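Local coordinates for SusD homolog (Bacteroides thetaiotaomicron, PDB 3SGH), which probably binds glycans at the cell surface as a SusD-like outer-membrane lipoprotein, presumably for uptake through a SusC-like transporter, at residues S57-S69 / A440-Q454. Residues are numbered along the deposited sequence; the frame is centred on the assembly and turned at random.
Sequences SFGKNIFAYYNAS and ATESMNADCNTGRGQ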
# COMPACT_ATOMS: atom_id res chain seq x y z
N SER A 57 -13.76 -19.61 -10.27
CA SER A 57 -14.85 -20.56 -10.07
C SER A 57 -15.42 -20.54 -8.67
O SER A 57 -16.04 -21.53 -8.24
CB SER A 57 -14.40 -22.00 -10.38
OG SER A 57 -13.84 -22.10 -11.66
N PHE A 58 -15.24 -19.43 -7.95
CA PHE A 58 -15.82 -19.30 -6.60
C PHE A 58 -17.06 -18.42 -6.52
O PHE A 58 -17.61 -18.22 -5.44
CB PHE A 58 -14.82 -18.68 -5.64
CG PHE A 58 -13.67 -19.59 -5.21
CD1 PHE A 58 -13.90 -20.89 -4.80
CD2 PHE A 58 -12.36 -19.11 -5.18
CE1 PHE A 58 -12.85 -21.70 -4.37
CE2 PHE A 58 -11.31 -19.91 -4.73
CZ PHE A 58 -11.54 -21.19 -4.33
N GLY A 59 -17.47 -17.85 -7.66
CA GLY A 59 -18.57 -16.87 -7.67
C GLY A 59 -18.22 -15.66 -6.80
O GLY A 59 -17.19 -15.06 -7.00
N LYS A 60 -19.05 -15.33 -5.83
CA LYS A 60 -18.84 -14.18 -4.95
C LYS A 60 -18.08 -14.52 -3.64
O LYS A 60 -17.90 -13.64 -2.79
CB LYS A 60 -20.17 -13.52 -4.62
CG LYS A 60 -20.81 -12.95 -5.87
CD LYS A 60 -22.09 -12.11 -5.57
CE LYS A 60 -22.69 -11.54 -6.84
NZ LYS A 60 -23.98 -10.88 -6.57
N ASN A 61 -17.65 -15.77 -3.49
CA ASN A 61 -16.82 -16.16 -2.33
C ASN A 61 -15.36 -15.91 -2.66
O ASN A 61 -14.54 -16.82 -2.81
CB ASN A 61 -17.11 -17.59 -1.90
CG ASN A 61 -18.45 -17.69 -1.23
OD1 ASN A 61 -18.69 -16.97 -0.26
ND2 ASN A 61 -19.36 -18.50 -1.78
N ILE A 62 -15.06 -14.62 -2.71
CA ILE A 62 -13.74 -14.10 -3.11
C ILE A 62 -13.47 -12.84 -2.34
O ILE A 62 -14.37 -12.31 -1.65
CB ILE A 62 -13.65 -13.83 -4.66
CG1 ILE A 62 -14.71 -12.84 -5.13
CG2 ILE A 62 -13.70 -15.17 -5.49
CD1 ILE A 62 -14.70 -12.54 -6.63
N PHE A 63 -12.23 -12.34 -2.40
CA PHE A 63 -11.85 -11.15 -1.63
C PHE A 63 -12.80 -9.98 -1.86
O PHE A 63 -13.08 -9.23 -0.94
CB PHE A 63 -10.42 -10.68 -2.00
CG PHE A 63 -9.33 -11.22 -1.11
CD1 PHE A 63 -9.34 -10.97 0.25
CD2 PHE A 63 -8.28 -11.97 -1.63
CE1 PHE A 63 -8.32 -11.44 1.08
CE2 PHE A 63 -7.28 -12.40 -0.81
CZ PHE A 63 -7.31 -12.16 0.55
N ALA A 64 -13.25 -9.80 -3.10
CA ALA A 64 -13.98 -8.55 -3.43
C ALA A 64 -15.24 -8.39 -2.63
O ALA A 64 -15.69 -7.26 -2.43
CB ALA A 64 -14.30 -8.48 -4.95
N TYR A 65 -15.82 -9.52 -2.19
CA TYR A 65 -17.02 -9.49 -1.34
C TYR A 65 -16.71 -9.92 0.11
O TYR A 65 -17.60 -10.32 0.89
CB TYR A 65 -18.12 -10.36 -1.96
CG TYR A 65 -18.41 -10.15 -3.43
CD1 TYR A 65 -17.67 -10.79 -4.40
CD2 TYR A 65 -19.49 -9.36 -3.86
CE1 TYR A 65 -17.97 -10.67 -5.74
CE2 TYR A 65 -19.79 -9.21 -5.16
CZ TYR A 65 -19.03 -9.87 -6.14
OH TYR A 65 -19.32 -9.77 -7.49
N TYR A 66 -15.42 -9.88 0.45
CA TYR A 66 -14.93 -10.05 1.80
C TYR A 66 -15.02 -11.47 2.28
O TYR A 66 -15.10 -11.68 3.44
CB TYR A 66 -15.68 -9.13 2.78
CG TYR A 66 -15.92 -7.71 2.29
CD1 TYR A 66 -14.95 -6.99 1.59
CD2 TYR A 66 -17.14 -7.10 2.50
CE1 TYR A 66 -15.23 -5.70 1.13
CE2 TYR A 66 -17.41 -5.82 2.05
CZ TYR A 66 -16.46 -5.11 1.39
OH TYR A 66 -16.77 -3.84 0.92
N ASN A 67 -14.99 -12.44 1.37
CA ASN A 67 -15.10 -13.83 1.80
C ASN A 67 -14.20 -14.77 0.98
O ASN A 67 -14.65 -15.77 0.40
CB ASN A 67 -16.55 -14.28 1.74
CG ASN A 67 -16.83 -15.44 2.64
OD1 ASN A 67 -16.47 -15.41 3.82
ND2 ASN A 67 -17.47 -16.50 2.11
N ALA A 68 -12.91 -14.43 0.94
CA ALA A 68 -11.91 -15.26 0.25
C ALA A 68 -11.78 -16.65 0.84
O ALA A 68 -11.93 -16.88 2.06
CB ALA A 68 -10.54 -14.59 0.26
N SER A 69 -11.39 -17.56 -0.04
CA SER A 69 -10.94 -18.90 0.31
C SER A 69 -9.73 -18.85 1.22
O SER A 69 -9.03 -17.87 1.29
CB SER A 69 -10.56 -19.67 -0.96
OG SER A 69 -9.40 -19.12 -1.57
N ALA A 440 -17.89 -3.21 -1.75
CA ALA A 440 -18.58 -4.19 -2.54
C ALA A 440 -20.08 -3.84 -2.59
O ALA A 440 -20.62 -3.21 -1.66
CB ALA A 440 -18.38 -5.58 -1.91
N THR A 441 -20.75 -4.30 -3.65
CA THR A 441 -22.20 -4.22 -3.71
C THR A 441 -22.86 -5.01 -2.56
O THR A 441 -23.96 -4.67 -2.10
CB THR A 441 -22.77 -4.69 -5.07
OG1 THR A 441 -22.34 -6.05 -5.33
CG2 THR A 441 -22.35 -3.72 -6.19
N GLU A 442 -22.22 -6.07 -2.09
CA GLU A 442 -22.71 -6.82 -0.94
C GLU A 442 -21.55 -7.50 -0.26
O GLU A 442 -20.54 -7.80 -0.90
CB GLU A 442 -23.74 -7.88 -1.36
CG GLU A 442 -23.14 -9.04 -2.10
CD GLU A 442 -24.20 -10.02 -2.64
OE1 GLU A 442 -24.43 -11.08 -2.01
OE2 GLU A 442 -24.80 -9.71 -3.67
N SER A 443 -21.72 -7.80 1.02
CA SER A 443 -20.79 -8.63 1.74
C SER A 443 -21.28 -10.06 1.73
O SER A 443 -22.44 -10.34 2.02
CB SER A 443 -20.62 -8.16 3.18
OG SER A 443 -19.86 -9.10 3.93
N MSE A 444 -20.35 -10.96 1.47
CA MSE A 444 -20.58 -12.42 1.54
C MSE A 444 -20.03 -13.04 2.84
O MSE A 444 -19.93 -14.29 2.98
CB MSE A 444 -19.98 -13.08 0.31
CG MSE A 444 -20.62 -12.74 -1.00
SE MSE A 444 -22.34 -13.62 -1.13
CE MSE A 444 -21.69 -15.39 -1.46
N ASN A 445 -19.69 -12.17 3.80
CA ASN A 445 -19.12 -12.56 5.09
C ASN A 445 -20.00 -11.97 6.19
O ASN A 445 -20.22 -10.77 6.22
CB ASN A 445 -17.70 -12.02 5.21
CG ASN A 445 -16.95 -12.53 6.43
OD1 ASN A 445 -17.11 -12.02 7.54
ND2 ASN A 445 -16.11 -13.51 6.23
N ALA A 446 -20.44 -12.81 7.10
CA ALA A 446 -21.29 -12.38 8.19
C ALA A 446 -20.64 -11.42 9.16
O ALA A 446 -21.33 -10.71 9.89
CB ALA A 446 -21.80 -13.60 8.95
N ASP A 447 -19.32 -11.40 9.21
CA ASP A 447 -18.62 -10.50 10.10
C ASP A 447 -18.22 -9.16 9.50
O ASP A 447 -17.69 -8.30 10.22
CB ASP A 447 -17.37 -11.17 10.66
CG ASP A 447 -17.67 -12.34 11.56
OD1 ASP A 447 -18.81 -12.49 12.04
OD2 ASP A 447 -16.74 -13.15 11.79
N CYS A 448 -18.48 -8.96 8.20
CA CYS A 448 -18.13 -7.69 7.53
C CYS A 448 -19.36 -7.07 6.91
O CYS A 448 -20.23 -7.79 6.38
CB CYS A 448 -17.14 -7.93 6.39
SG CYS A 448 -15.58 -8.73 6.87
N ASN A 449 -19.46 -5.76 7.03
CA ASN A 449 -20.54 -4.99 6.38
C ASN A 449 -19.96 -4.08 5.31
O ASN A 449 -18.75 -3.81 5.29
CB ASN A 449 -21.32 -4.17 7.42
CG ASN A 449 -20.41 -3.22 8.25
OD1 ASN A 449 -19.85 -2.27 7.73
ND2 ASN A 449 -20.27 -3.50 9.54
N THR A 450 -20.79 -3.61 4.39
CA THR A 450 -20.28 -2.73 3.34
C THR A 450 -19.89 -1.31 3.85
O THR A 450 -19.12 -0.62 3.20
CB THR A 450 -21.30 -2.62 2.20
OG1 THR A 450 -22.53 -2.16 2.76
CG2 THR A 450 -21.50 -3.99 1.51
N GLY A 451 -20.40 -0.89 5.00
CA GLY A 451 -19.99 0.39 5.55
C GLY A 451 -18.51 0.48 5.87
O GLY A 451 -17.89 1.52 5.66
N ARG A 452 -17.94 -0.61 6.39
CA ARG A 452 -16.56 -0.61 6.86
C ARG A 452 -15.65 -1.55 6.09
O ARG A 452 -14.43 -1.43 6.18
CB ARG A 452 -16.53 -0.96 8.35
CG ARG A 452 -17.44 0.01 9.16
CD ARG A 452 -17.36 -0.19 10.62
NE ARG A 452 -16.08 0.17 11.20
CZ ARG A 452 -15.23 -0.68 11.80
NH1 ARG A 452 -15.48 -1.97 11.91
NH2 ARG A 452 -14.12 -0.21 12.33
N GLY A 453 -16.27 -2.50 5.38
CA GLY A 453 -15.55 -3.44 4.55
C GLY A 453 -14.81 -4.52 5.36
O GLY A 453 -15.02 -4.67 6.58
N GLN A 454 -13.93 -5.23 4.68
CA GLN A 454 -13.04 -6.20 5.31
C GLN A 454 -12.01 -5.44 6.12
O GLN A 454 -11.53 -4.43 5.68
CB GLN A 454 -12.36 -7.10 4.27
CG GLN A 454 -11.43 -8.14 4.91
CD GLN A 454 -11.24 -9.40 4.08
OE1 GLN A 454 -12.00 -9.66 3.12
NE2 GLN A 454 -10.23 -10.21 4.46
O HOH W 1 -24.27 -7.99 -5.33
O HOH W 2 -20.86 -16.59 1.72
O HOH W 3 -11.70 -12.19 2.22
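The ring of Tyr66 is inserted into the curl of 440-454. Gly453 CA lies over one face in a CH-pi contact, 4.1 Å from the Tyr66 ring centroid, and Gln454 N shares that face, while Ser443 OG meets the ring edge in plane. With CG anti to its carbonyl carbon (chi1 -43°), the ring carries its hydroxyl to the start of the loop, where Ala440 N donates to Tyr66 OH at 3.0 Å. Gln454 runs past the ring in the opposite direction, its amide plane nearly perpendicular to it; a water links Gln454 OE1 to Ala68 N, while NE2 bonds to Arg456 O. Both segments are loops of the SusD fold, the first with a short 3-10 turn at 63-64 and leading into helix 70-73, the other following helix 424-432. With an alanine here instead of Tyr66, Ala440 N would probably lose its acceptor and a gap would open against Gly453 CA. Alongside Tyr65, the bent selenomethionine Met444 packs CG 3.6 Å from Tyr65 CB, and Met444 N donates to Tyr65 O at 2.9 Å. Asn445 ND2 donates to Asn67 OD1 across amide planes 65° apart. Lys60 crosses Glu442 at about a right angle; Lys60 NZ meets Glu442 OE2 at 3.2 Å from above the carboxylate plane, a salt bridge, and also bonds to Ala290 O.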